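Local coordinates for protein subclass B3 metallo-beta-lactamase (Sphingobium indicum, PDB 7LUU) that probably hydrolyses beta-lactam antibiotics at an active site that holds two zinc ions, at residues 71-76 against 95-100; 204-209 against 253-258; 228-231 against 235-238. All blocks are in the same frame, centred on the assembly; numbering follows the deposited sequence.

Contact 1 is buried, beside the sheet that contains strand 68-70; contact 2, partly buried, belongs to the other sheet, across the chain's centre. Both join a helical segment to a sheet or its connection. Contact 3, about 20 Å from that centre, is partly buried and includes an exposed residue; it joins two points of the loop leading into helix 242-257, whose last turn takes part in contact 2. None is bridged by hydrogen bonds. A phenylalanine ring dominates contacts 1 and 3, meeting alanine and methionine in the first, but proline, serine and backbone in the third. Contact 2 instead joins methyls, a sulfur and a serine hydroxyl; the hydroxyls of T206 and S208 are hydrogen-bonded elsewhere.

Contact 1 of 3, residues 71-76 against 95-100; sequences VGFAGL and PQAAPM
F73 bridges to A97 and M100 from the loop that joins antiparallel strands 68-70 and 79-82. That loop doubles back on itself: the bond from F73 N to L76 O, 2.9 Å long, fixes the backbone at the root of the ring. Opposite it, 95-100 follows a helical path into helix 98-107, and A97 and M100, three positions apart, both direct their CB atoms at F73. The ring enters with its far end foremost. M100 CB lies near the ring plane, at the edge, 3.7 Å from F73 CZ, while A97 CB approaches obliquely, 3.8 Å from F73 CZ. With CG of M100 beside its backbone N (chi1 -51°) and the chain extended beyond, the methionine runs past the phenylalanine at about a right angle. Its SD stands 4.9 Å from the centroid of the F73 ring, 54° off the ring normal, an oblique Met-aromatic contact; a glycerol is bound beside the methionine. V71 O accepts a hydrogen bond from N104 ND2, a second tie between loop and helix. The contact thus pins a hairpin connection to the helix of a beta-alpha-beta crossover, between parallel strands 87-90 and 115-119 of the metallo-beta-lactamase fold.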
loop_
_atom_site.group_PDB
_atom_site.type_symbol
_atom_site.label_atom_id
_atom_site.label_comp_id
_atom_site.label_asym_id
_atom_site.label_seq_id
_atom_site.Cartn_x
_atom_site.Cartn_y
_atom_site.Cartn_z
ATOM N N VAL A 71 -0.906 -7.720 -9.846
ATOM C CA VAL A 71 0.147 -8.758 -9.920
ATOM C C VAL A 71 0.492 -9.299 -8.534
ATOM O O VAL A 71 1.519 -9.949 -8.335
ATOM C CB VAL A 71 1.423 -8.249 -10.610
ATOM C CG1 VAL A 71 1.130 -8.021 -12.108
ATOM C CG2 VAL A 71 1.989 -6.971 -9.925
ATOM N N GLY A 72 -0.390 -9.064 -7.576
ATOM C CA GLY A 72 -0.213 -9.514 -6.216
ATOM C C GLY A 72 -0.846 -10.869 -5.918
ATOM O O GLY A 72 -0.708 -11.827 -6.715
ATOM N N PHE A 73 -1.365 -11.014 -4.708
ATOM C CA PHE A 73 -1.709 -12.330 -4.130
ATOM C C PHE A 73 -3.104 -12.279 -3.519
ATOM O O PHE A 73 -3.712 -11.216 -3.443
ATOM C CB PHE A 73 -0.691 -12.693 -3.048
ATOM C CG PHE A 73 0.713 -12.561 -3.543
ATOM C CD1 PHE A 73 1.273 -13.608 -4.245
ATOM C CD2 PHE A 73 1.436 -11.344 -3.444
ATOM C CE1 PHE A 73 2.555 -13.491 -4.767
ATOM C CE2 PHE A 73 2.704 -11.240 -4.001
ATOM C CZ PHE A 73 3.279 -12.286 -4.651
ATOM N N ALA A 74 -3.575 -13.436 -2.981
ATOM C CA ALA A 74 -4.927 -13.443 -2.455
ATOM C C ALA A 74 -5.065 -12.501 -1.288
ATOM O O ALA A 74 -6.128 -11.890 -1.103
ATOM C CB ALA A 74 -5.321 -14.873 -2.054
ATOM N N GLY A 75 -4.022 -12.360 -0.487
ATOM C CA GLY A 75 -4.153 -11.553 0.732
ATOM C C GLY A 75 -3.412 -10.210 0.729
ATOM O O GLY A 75 -3.515 -9.453 1.721
ATOM N N LEU A 76 -2.697 -9.887 -0.354
ATOM C CA LEU A 76 -1.894 -8.637 -0.406
ATOM C C LEU A 76 -1.942 -8.136 -1.824
ATOM O O LEU A 76 -1.518 -8.828 -2.767
ATOM C CB LEU A 76 -0.424 -8.931 0.019
ATOM C CG LEU A 76 -0.216 -9.369 1.475
ATOM C CD1 LEU A 76 1.192 -9.876 1.719
ATOM C CD2 LEU A 76 -0.517 -8.163 2.388
ATOM N N PRO A 95 9.259 -10.093 1.770
ATOM C CA PRO A 95 10.529 -10.227 1.031
ATOM C C PRO A 95 10.530 -11.396 0.031
ATOM O O PRO A 95 11.026 -11.275 -1.101
ATOM C CB PRO A 95 11.561 -10.430 2.158
ATOM C CG PRO A 95 10.915 -9.592 3.346
ATOM C CD PRO A 95 9.460 -9.985 3.250
ATOM N N GLN A 96 10.030 -12.567 0.442
ATOM C CA GLN A 96 10.056 -13.705 -0.455
ATOM C C GLN A 96 9.052 -13.574 -1.592
ATOM O O GLN A 96 9.103 -14.392 -2.512
ATOM C CB GLN A 96 9.794 -14.989 0.355
ATOM C CG GLN A 96 8.371 -15.092 0.954
ATOM C CD GLN A 96 8.254 -14.576 2.412
ATOM O OE1 GLN A 96 8.855 -13.557 2.803
ATOM N NE2 GLN A 96 7.454 -15.282 3.209
ATOM N N ALA A 97 8.197 -12.526 -1.579
ATOM C CA ALA A 97 7.263 -12.325 -2.680
ATOM C C ALA A 97 7.900 -11.640 -3.858
ATOM O O ALA A 97 7.312 -11.629 -4.948
ATOM C CB ALA A 97 6.086 -11.470 -2.249
ATOM N N ALA A 98 9.083 -11.045 -3.689
ATOM C CA ALA A 98 9.618 -10.272 -4.822
ATOM C C ALA A 98 9.761 -11.114 -6.092
ATOM O O ALA A 98 9.281 -10.682 -7.160
ATOM C CB ALA A 98 10.928 -9.600 -4.394
ATOM N N PRO A 99 10.339 -12.308 -6.054
ATOM C CA PRO A 99 10.380 -13.124 -7.290
ATOM C C PRO A 99 9.000 -13.488 -7.840
ATOM O O PRO A 99 8.856 -13.594 -9.072
ATOM C CB PRO A 99 11.121 -14.405 -6.868
ATOM C CG PRO A 99 11.554 -14.204 -5.487
ATOM C CD PRO A 99 10.980 -12.973 -4.892
ATOM N N MET A 100 8.008 -13.722 -6.967
ATOM C CA MET A 100 6.651 -14.059 -7.411
ATOM C C MET A 100 6.017 -12.872 -8.126
ATOM O O MET A 100 5.367 -13.030 -9.154
ATOM C CB MET A 100 5.835 -14.498 -6.168
ATOM C CG MET A 100 6.526 -15.626 -5.248
ATOM S SD MET A 100 5.585 -15.668 -3.687
ATOM C CE MET A 100 6.597 -16.831 -2.777
#

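Contact 2 of 3, residues 204-209 against 253-258; sequences SMTWSW and RRMGAL
T206 meets the end of helix 242-257 and the residue after it through its methyl group, which touches M255 and L258. T206 CG2 is 4.2 Å from M255 SD and 4.3 Å from L258 CD1, so the two residues converge on one branch of the threonine. Two residues along the strand, S208 OG reaches the other methyl branch of the leucine, L258 CD2, at 4.4 Å. These are loose van der Waals contacts, and the strand and helix backbones stay well apart, with the CA atoms of T206 and M255 separated by 9.0 Å. The torsion of T206 (chi1 -70°) sets CG2 trans to the backbone N and turns it to the helix, while OG1 bonds to T197 OG1 and S224 N. S208 OG is likewise held, by H195 NE2. M255 bends at every torsion, each near -65°, and this curl carries its sulfur to the strand.

Strand residues alternate here, as the pleat requires: T206 and S208 face the helix, while W207 points away, with M205 CG 3.7 Å above one face of its indole. Helix 242-257 therefore packs on one side of the second sheet of the alpha-beta/beta-alpha sandwich. The helix ends at this point, L258 being the first residue to leave helical geometry.

In the next shell, L258 also touches V221 and H195, side chains of the strands that flank 205-213, and the backbone of M205 is hydrogen-bonded to T121, the neighbour of the zinc ligand E122. M255 packs against C283, Y286 and A287 of helix 282-300; the disulfide from C283 to C260 ties that helix to the chain just beyond L258.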
loop_
_atom_site.group_PDB
_atom_site.type_symbol
_atom_site.label_atom_id
_atom_site.label_comp_id
_atom_site.label_asym_id
_atom_site.label_seq_id
_atom_site.Cartn_x
_atom_site.Cartn_y
_atom_site.Cartn_z
ATOM N N SER A 204 1.314 6.444 6.226
ATOM C CA SER A 204 0.505 5.689 5.270
ATOM C C SER A 204 0.001 6.598 4.148
ATOM O O SER A 204 -0.404 7.760 4.390
ATOM C CB SER A 204 -0.687 5.050 5.990
ATOM O OG SER A 204 -0.211 3.991 6.866
ATOM N N MET A 205 -0.044 6.039 2.931
ATOM C CA MET A 205 -0.301 6.891 1.763
ATOM C C MET A 205 -1.106 6.106 0.741
ATOM O O MET A 205 -0.846 4.921 0.512
ATOM C CB MET A 205 1.024 7.388 1.142
ATOM C CG MET A 205 0.785 8.333 -0.110
ATOM S SD MET A 205 2.238 9.440 -0.290
ATOM C CE MET A 205 1.616 10.855 0.645
ATOM N N THR A 206 -2.062 6.790 0.113
ATOM C CA THR A 206 -2.972 6.253 -0.893
ATOM C C THR A 206 -2.637 6.904 -2.228
ATOM O O THR A 206 -2.199 8.044 -2.284
ATOM C CB THR A 206 -4.409 6.570 -0.439
ATOM O OG1 THR A 206 -4.705 5.774 0.699
ATOM C CG2 THR A 206 -5.485 6.347 -1.564
ATOM N N TRP A 207 -2.806 6.151 -3.314
ATOM C CA TRP A 207 -2.442 6.593 -4.650
ATOM C C TRP A 207 -3.657 6.574 -5.549
ATOM O O TRP A 207 -4.367 5.570 -5.569
ATOM C CB TRP A 207 -1.360 5.610 -5.199
ATOM C CG TRP A 207 -0.221 5.404 -4.215
ATOM C CD1 TRP A 207 -0.107 4.394 -3.249
ATOM C CD2 TRP A 207 0.866 6.298 -3.992
ATOM N NE1 TRP A 207 1.061 4.597 -2.509
ATOM C CE2 TRP A 207 1.651 5.768 -2.923
ATOM C CE3 TRP A 207 1.264 7.516 -4.613
ATOM C CZ2 TRP A 207 2.828 6.386 -2.488
ATOM C CZ3 TRP A 207 2.419 8.103 -4.195
ATOM C CH2 TRP A 207 3.193 7.548 -3.114
ATOM N N SER A 208 -3.815 7.607 -6.405
ATOM C CA SER A 208 -4.928 7.592 -7.335
ATOM C C SER A 208 -4.477 7.975 -8.736
ATOM O O SER A 208 -3.539 8.765 -8.931
ATOM C CB SER A 208 -6.055 8.560 -6.863
ATOM O OG SER A 208 -5.568 9.925 -6.909
ATOM N N TRP A 209 -5.188 7.426 -9.722
ATOM C CA TRP A 209 -4.873 7.775 -11.083
ATOM C C TRP A 209 -6.014 7.332 -11.983
ATOM O O TRP A 209 -6.839 6.501 -11.611
ATOM C CB TRP A 209 -3.549 7.080 -11.499
ATOM C CG TRP A 209 -3.681 5.554 -11.669
ATOM C CD1 TRP A 209 -3.877 4.826 -12.825
ATOM C CD2 TRP A 209 -3.638 4.588 -10.591
ATOM N NE1 TRP A 209 -3.934 3.465 -12.536
ATOM C CE2 TRP A 209 -3.752 3.292 -11.186
ATOM C CE3 TRP A 209 -3.449 4.697 -9.227
ATOM C CZ2 TRP A 209 -3.785 2.102 -10.424
ATOM C CZ3 TRP A 209 -3.445 3.475 -8.430
ATOM C CH2 TRP A 209 -3.623 2.211 -9.066
ATOM N N ARG A 253 -11.904 11.904 5.644
ATOM C CA ARG A 253 -12.316 13.046 4.822
ATOM C C ARG A 253 -11.739 12.930 3.413
ATOM O O ARG A 253 -12.468 13.126 2.420
ATOM C CB ARG A 253 -11.872 14.382 5.445
ATOM C CG ARG A 253 -12.558 14.736 6.798
ATOM C CD ARG A 253 -12.268 16.200 7.295
ATOM N NE ARG A 253 -10.870 16.448 7.655
ATOM C CZ ARG A 253 -10.354 16.231 8.875
ATOM N NH1 ARG A 253 -11.114 15.759 9.856
ATOM N NH2 ARG A 253 -9.095 16.486 9.106
ATOM N N ARG A 254 -10.472 12.508 3.317
ATOM C CA ARG A 254 -9.837 12.315 2.013
ATOM C C ARG A 254 -10.554 11.228 1.246
ATOM O O ARG A 254 -10.894 11.391 0.059
ATOM C CB ARG A 254 -8.356 11.952 2.175
ATOM C CG ARG A 254 -7.688 11.493 0.866
ATOM C CD ARG A 254 -7.711 12.669 -0.143
ATOM N NE ARG A 254 -7.133 13.855 0.495
ATOM C CZ ARG A 254 -7.579 15.102 0.332
ATOM N NH1 ARG A 254 -8.612 15.357 -0.478
ATOM N NH2 ARG A 254 -7.021 16.106 1.002
ATOM N N MET A 255 -10.746 10.069 1.892
ATOM C CA MET A 255 -11.344 8.938 1.179
ATOM C C MET A 255 -12.798 9.221 0.770
ATOM O O MET A 255 -13.255 8.723 -0.257
ATOM C CB MET A 255 -11.261 7.686 2.067
ATOM C CG MET A 255 -9.849 7.189 2.195
ATOM S SD MET A 255 -9.065 6.628 0.632
ATOM C CE MET A 255 -10.096 5.262 0.319
ATOM N N GLY A 256 -13.504 10.068 1.502
ATOM C CA GLY A 256 -14.822 10.517 1.070
ATOM C C GLY A 256 -14.798 11.498 -0.092
ATOM O O GLY A 256 -15.778 11.560 -0.847
ATOM N N ALA A 257 -13.712 12.250 -0.264
ATOM C CA ALA A 257 -13.568 13.227 -1.344
ATOM C C ALA A 257 -13.071 12.632 -2.661
ATOM O O ALA A 257 -13.270 13.243 -3.719
ATOM C CB ALA A 257 -12.596 14.344 -0.945
ATOM N N LEU A 258 -12.387 11.486 -2.635
ATOM C CA LEU A 258 -11.766 10.987 -3.841
ATOM C C LEU A 258 -12.791 10.565 -4.861
ATOM O O LEU A 258 -13.806 9.949 -4.529
ATOM C CB LEU A 258 -10.898 9.762 -3.526
ATOM C CG LEU A 258 -9.555 10.025 -2.937
ATOM C CD1 LEU A 258 -8.921 8.722 -2.456
ATOM C CD2 LEU A 258 -8.677 10.810 -3.943
#

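Contact 3 of 3, residues 228-231 against 235-238; sequences PVSA and RFTA
F236 drives the far end of its ring against P228, V229 and S230, and this is where the contact is tight. F236 CZ lies 3.7 Å from V229 O, which sits at the ring edge near its plane, and 3.8 Å from P228 C; the proline side chain adds CB, 4.0 Å from F236 CZ. S230 CB comes in obliquely at 3.8 Å from F236 CE1. The serine turns its hydroxyl between its own N and carbonyl carbon (chi1 77°), where S230 OG donates to A231 O at 2.7 Å, tilted 24° from the carbonyl plane, and is also hydrogen-bonded to R297 NH2. The tip of the ring is thus set partly against backbone, and its other neighbours, I244 and F248 of helix 242-257 and L298 of helix 282-300, enclose it further, with Y234 edge-to-face.

F236 is the second residue of a type I beta turn, R235 to A238, closed by a bond of 3.2 Å from A238 N to R235 O. E301 clasps the turn as well, accepting from F236 N and T237 OG1. Both segments belong to the long connection between strand 216-223 and helix 242-257.

On the looser side R235 is exposed, its NH1 bonded to D232 O. V229, exposed too, turns its CB away from the ring; its side chain is about 4 Å from that of the zinc ligand H200 and about 6 Å from a zinc ion, with a glycerol bound alongside.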
loop_
_atom_site.group_PDB
_atom_site.type_symbol
_atom_site.label_atom_id
_atom_site.label_comp_id
_atom_site.label_asym_id
_atom_site.label_seq_id
_atom_site.Cartn_x
_atom_site.Cartn_y
_atom_site.Cartn_z
ATOM N N PRO A 228 -7.144 0.133 12.363
ATOM C CA PRO A 228 -6.565 0.587 13.626
ATOM C C PRO A 228 -6.102 -0.612 14.441
ATOM O O PRO A 228 -6.830 -1.112 15.298
ATOM C CB PRO A 228 -7.715 1.368 14.306
ATOM C CG PRO A 228 -8.970 0.732 13.746
ATOM C CD PRO A 228 -8.618 0.167 12.312
ATOM N N VAL A 229 -4.891 -1.041 14.206
ATOM C CA VAL A 229 -4.327 -2.144 14.974
ATOM C C VAL A 229 -3.019 -1.704 15.595
ATOM O O VAL A 229 -2.388 -0.713 15.182
ATOM C CB VAL A 229 -4.159 -3.399 14.108
ATOM C CG1 VAL A 229 -5.518 -3.917 13.754
ATOM C CG2 VAL A 229 -3.384 -3.052 12.904
ATOM N N SER A 230 -2.662 -2.379 16.669
ATOM C CA SER A 230 -1.509 -1.931 17.422
ATOM C C SER A 230 -0.936 -3.103 18.204
ATOM O O SER A 230 -1.524 -4.195 18.263
ATOM C CB SER A 230 -1.905 -0.799 18.401
ATOM O OG SER A 230 -2.546 -1.392 19.492
ATOM N N ALA A 231 0.209 -2.856 18.799
ATOM C CA ALA A 231 0.730 -3.749 19.821
ATOM C C ALA A 231 -0.101 -3.621 21.082
ATOM O O ALA A 231 -0.934 -2.709 21.230
ATOM C CB ALA A 231 2.202 -3.427 20.138
ATOM N N ARG A 235 -1.982 2.741 23.203
ATOM C CA ARG A 235 -3.334 3.260 23.385
ATOM C C ARG A 235 -3.587 4.359 22.377
ATOM O O ARG A 235 -2.944 5.422 22.418
ATOM C CB ARG A 235 -3.553 3.810 24.789
ATOM C CG ARG A 235 -3.326 2.705 25.861
ATOM C CD ARG A 235 -4.536 1.718 25.844
ATOM N NE ARG A 235 -4.332 0.711 26.882
ATOM C CZ ARG A 235 -3.747 -0.465 26.657
ATOM N NH1 ARG A 235 -3.302 -0.763 25.422
ATOM N NH2 ARG A 235 -3.581 -1.341 27.667
ATOM N N PHE A 236 -4.600 4.152 21.542
ATOM C CA PHE A 236 -5.027 5.231 20.642
ATOM C C PHE A 236 -5.623 6.402 21.374
ATOM O O PHE A 236 -5.667 7.513 20.804
ATOM C CB PHE A 236 -6.063 4.682 19.642
ATOM C CG PHE A 236 -5.465 3.780 18.559
ATOM C CD1 PHE A 236 -5.385 2.379 18.785
ATOM C CD2 PHE A 236 -5.059 4.302 17.338
ATOM C CE1 PHE A 236 -4.867 1.524 17.759
ATOM C CE2 PHE A 236 -4.496 3.475 16.321
ATOM C CZ PHE A 236 -4.433 2.098 16.538
ATOM N N THR A 237 -6.128 6.180 22.608
ATOM C CA THR A 237 -6.701 7.261 23.403
ATOM C C THR A 237 -5.659 8.043 24.217
ATOM O O THR A 237 -6.044 9.006 24.910
ATOM C CB THR A 237 -7.788 6.721 24.366
ATOM O OG1 THR A 237 -7.256 5.675 25.178
ATOM C CG2 THR A 237 -8.967 6.187 23.536
ATOM N N ALA A 238 -4.371 7.690 24.133
ATOM C CA ALA A 238 -3.363 8.434 24.874
ATOM C C ALA A 238 -3.160 9.794 24.213
ATOM O O ALA A 238 -3.237 9.906 22.991
ATOM C CB ALA A 238 -2.057 7.676 24.927
#